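Glycoside hydrolase family 81 (PDB 6FOP) probably hydrolyses internal beta-1,3-glucosidic linkages of glucans such as laminarin, as part of the cellulosome of Clostridium thermocellum. Local coordinates at residues A204-N209 and T215-Y220. Numbering follows the deposited sequence.
Sequences AVLPDN and TYYKDY
Tyr217 of helix 215-220 packs against Ala204, Leu206 and Pro207 as the helix runs back nearly antiparallel to strand 204-206, their axes 10.0 Å apart at an angle of 160°. Tyr217 alone makes the contact from the helix side. With its CG anti to the carbonyl carbon (chi1 -80°), the ring is directed at the strand and passes alongside Leu206. The CD2 methyl of Leu206 sits over one face in a CH-pi contact, 3.9 Å from the centroid of the Tyr217 ring and 27° off the normal, displaced toward the CG end. Ala204 CB approaches obliquely, 3.8 Å from CD2 of Tyr217. At the far end of the ring, Pro207 CD packs obliquely too, 3.7 Å from CZ of Tyr217. Tyr217 OH is hydrogen-bonded to the hydroxyl of Tyr281, which also bonds Val205 O and so ties ring and strand together through a single residue. Tyr279 and Ile260 add further packing against the ring. The contact thus seats helix 211-220 on the C-terminal end of strand 200-206, which directly precedes it in the chain and lies inside an antiparallel sheet between strands 133-139 and 170-175, while Tyr133 of the former bonds Tyr217 O through its hydroxyl.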
ATOM      1  N   ALA A 204       0.462 -24.707  13.032  1.00 14.93           N
ATOM      2  CA  ALA A 204       1.567 -23.869  12.524  1.00 13.93           C
ATOM      3  C   ALA A 204       2.198 -24.539  11.371  1.00 13.92           C
ATOM      4  O   ALA A 204       2.340 -25.762  11.347  1.00 16.61           O
ATOM      5  CB  ALA A 204       2.635 -23.590  13.567  1.00 14.32           C
ATOM      6  N   VAL A 205       2.640 -23.742  10.413  1.00 14.10           N
ATOM      7  CA  VAL A 205       3.575 -24.223   9.406  1.00 14.15           C
ATOM      8  C   VAL A 205       4.992 -24.155   9.993  1.00 14.99           C
ATOM      9  O   VAL A 205       5.393 -23.140  10.569  1.00 15.52           O
ATOM     10  CB  VAL A 205       3.470 -23.479   8.064  1.00 14.82           C
ATOM     11  CG1 VAL A 205       3.705 -21.968   8.186  1.00 15.35           C
ATOM     12  CG2 VAL A 205       4.431 -24.085   7.044  1.00 16.01           C
ATOM     13  N   LEU A 206       5.693 -25.283   9.928  1.00 15.77           N
ATOM     14  CA  LEU A 206       6.998 -25.444  10.558  1.00 16.08           C
ATOM     15  C   LEU A 206       8.081 -25.361   9.511  1.00 17.15           C
ATOM     16  O   LEU A 206       7.866 -25.752   8.378  1.00 19.17           O
ATOM     17  CB  LEU A 206       7.063 -26.816  11.238  1.00 16.65           C
ATOM     18  CG  LEU A 206       5.970 -27.071  12.266  1.00 16.76           C
ATOM     19  CD1 LEU A 206       5.997 -28.531  12.716  1.00 18.96           C
ATOM     20  CD2 LEU A 206       6.085 -26.144  13.456  1.00 18.05           C
ATOM     21  N   PRO A 207       9.278 -24.920   9.914  1.00 17.06           N
ATOM     22  CA  PRO A 207      10.380 -24.804   8.978  1.00 18.80           C
ATOM     23  C   PRO A 207      11.137 -26.120   8.768  1.00 19.90           C
ATOM     24  O   PRO A 207      11.993 -26.188   7.882  1.00 23.93           O
ATOM     25  CB  PRO A 207      11.299 -23.764   9.642  1.00 21.41           C
ATOM     26  CG  PRO A 207      10.998 -23.893  11.096  1.00 19.92           C
ATOM     27  CD  PRO A 207       9.546 -24.252  11.197  1.00 19.11           C
ATOM     28  N   ASP A 208      10.848 -27.141   9.571  1.00 19.73           N
ATOM     29  CA  ASP A 208      11.547 -28.428   9.458  1.00 21.18           C
ATOM     30  C   ASP A 208      10.715 -29.478  10.186  1.00 20.88           C
ATOM     31  O   ASP A 208       9.700 -29.140  10.781  1.00 20.71           O
ATOM     32  CB  ASP A 208      12.994 -28.327  10.014  1.00 21.88           C
ATOM     33  CG  ASP A 208      13.046 -28.000  11.485  1.00 22.62           C
ATOM     34  OD1 ASP A 208      12.562 -28.826  12.273  1.00 21.90           O
ATOM     35  OD2 ASP A 208      13.546 -26.900  11.859  1.00 23.48           O
ATOM     36  N   ASN A 209      11.142 -30.740  10.129  1.00 20.86           N
ATOM     37  CA  ASN A 209      10.438 -31.839  10.792  1.00 21.70           C
ATOM     38  C   ASN A 209      11.155 -32.358  12.023  1.00 21.86           C
ATOM     39  O   ASN A 209      10.928 -33.496  12.401  1.00 23.81           O
ATOM     40  CB  ASN A 209      10.154 -32.987   9.821  1.00 24.38           C
ATOM     41  CG  ASN A 209      11.411 -33.692   9.305  1.00 26.40           C
ATOM     42  OD1 ASN A 209      12.555 -33.306   9.579  1.00 26.05           O
ATOM     43  ND2 ASN A 209      11.186 -34.781   8.574  1.00 29.84           N
ATOM     44  N   THR A 215       8.752 -28.686  19.335  1.00 17.40           N
ATOM     45  CA  THR A 215       8.633 -28.337  20.755  1.00 18.04           C
ATOM     46  C   THR A 215       8.587 -26.820  20.928  1.00 17.15           C
ATOM     47  O   THR A 215       7.807 -26.302  21.719  1.00 18.18           O
ATOM     48  CB  THR A 215       9.819 -28.928  21.544  1.00 19.80           C
ATOM     49  OG1 THR A 215       9.836 -30.356  21.379  1.00 24.07           O
ATOM     50  CG2 THR A 215       9.722 -28.606  22.992  1.00 22.39           C
ATOM     51  N   TYR A 216       9.429 -26.101  20.190  1.00 16.36           N
ATOM     52  CA  TYR A 216       9.452 -24.635  20.281  1.00 15.95           C
ATOM     53  C   TYR A 216       8.140 -24.034  19.792  1.00 15.05           C
ATOM     54  O   TYR A 216       7.563 -23.160  20.453  1.00 15.31           O
ATOM     55  CB  TYR A 216      10.611 -24.097  19.460  1.00 16.02           C
ATOM     56  CG  TYR A 216      10.755 -22.589  19.618  1.00 16.44           C
ATOM     57  CD1 TYR A 216      11.383 -22.044  20.741  1.00 17.10           C
ATOM     58  CD2 TYR A 216      10.225 -21.708  18.672  1.00 16.30           C
ATOM     59  CE1 TYR A 216      11.489 -20.677  20.915  1.00 17.25           C
ATOM     60  CE2 TYR A 216      10.353 -20.332  18.837  1.00 16.81           C
ATOM     61  CZ  TYR A 216      10.988 -19.826  19.942  1.00 17.14           C
ATOM     62  OH  TYR A 216      11.077 -18.458  20.086  1.00 17.51           O
ATOM     63  N   TYR A 217       7.640 -24.503  18.665  1.00 14.53           N
ATOM     64  CA  TYR A 217       6.346 -24.018  18.149  1.00 15.48           C
ATOM     65  C   TYR A 217       5.194 -24.385  19.086  1.00 15.00           C
ATOM     66  O   TYR A 217       4.302 -23.581  19.298  1.00 15.10           O
ATOM     67  CB  TYR A 217       6.117 -24.463  16.723  1.00 15.19           C
ATOM     68  CG  TYR A 217       6.861 -23.607  15.703  1.00 14.86           C
ATOM     69  CD1 TYR A 217       8.246 -23.635  15.610  1.00 14.82           C
ATOM     70  CD2 TYR A 217       6.165 -22.769  14.837  1.00 14.27           C
ATOM     71  CE1 TYR A 217       8.915 -22.862  14.673  1.00 15.36           C
ATOM     72  CE2 TYR A 217       6.824 -21.992  13.904  1.00 14.85           C
ATOM     73  CZ  TYR A 217       8.194 -22.046  13.836  1.00 14.79           C
ATOM     74  OH  TYR A 217       8.866 -21.280  12.907  1.00 15.74           O
ATOM     75  N   LYS A 218       5.237 -25.571  19.702  1.00 15.31           N
ATOM     76  CA  LYS A 218       4.243 -25.930  20.708  1.00 15.47           C
ATOM     77  C   LYS A 218       4.264 -24.972  21.879  1.00 15.54           C
ATOM     78  O   LYS A 218       3.211 -24.630  22.409  1.00 15.54           O
ATOM     79  CB  LYS A 218       4.443 -27.376  21.168  1.00 16.62           C
ATOM     80  CG  LYS A 218       3.397 -27.825  22.169  1.00 18.71           C
ATOM     81  CD  LYS A 218       3.668 -29.221  22.691  1.00 21.41           C
ATOM     82  CE  LYS A 218       2.610 -29.580  23.734  1.00 24.41           C
ATOM     83  NZ  LYS A 218       2.918 -30.808  24.504  1.00 28.18           N
ATOM     84  N   ASP A 219       5.460 -24.525  22.280  1.00 14.88           N
ATOM     85  CA  ASP A 219       5.560 -23.602  23.398  1.00 16.37           C
ATOM     86  C   ASP A 219       4.695 -22.358  23.238  1.00 15.23           C
ATOM     87  O   ASP A 219       4.225 -21.820  24.235  1.00 15.52           O
ATOM     88  CB  ASP A 219       7.000 -23.130  23.624  1.00 18.35           C
ATOM     89  CG  ASP A 219       7.899 -24.175  24.235  1.00 21.64           C
ATOM     90  OD1 ASP A 219       7.411 -25.099  24.892  1.00 22.94           O
ATOM     91  OD2 ASP A 219       9.145 -24.017  24.082  1.00 24.47           O
ATOM     92  N   TYR A 220       4.542 -21.873  22.009  1.00 15.22           N
ATOM     93  CA  TYR A 220       3.741 -20.655  21.755  1.00 13.86           C
ATOM     94  C   TYR A 220       2.422 -20.908  21.034  1.00 13.79           C
ATOM     95  O   TYR A 220       1.683 -19.984  20.746  1.00 14.39           O
ATOM     96  CB  TYR A 220       4.603 -19.608  21.020  1.00 15.26           C
ATOM     97  CG  TYR A 220       5.823 -19.257  21.832  1.00 15.45           C
ATOM     98  CD1 TYR A 220       5.727 -18.418  22.942  1.00 15.51           C
ATOM     99  CD2 TYR A 220       7.058 -19.878  21.576  1.00 16.68           C
ATOM    100  CE1 TYR A 220       6.837 -18.125  23.715  1.00 16.74           C
ATOM    101  CE2 TYR A 220       8.158 -19.604  22.352  1.00 18.11           C
ATOM    102  CZ  TYR A 220       8.038 -18.734  23.424  1.00 17.96           C
ATOM    103  OH  TYR A 220       9.124 -18.471  24.179  1.00 22.43           O
TER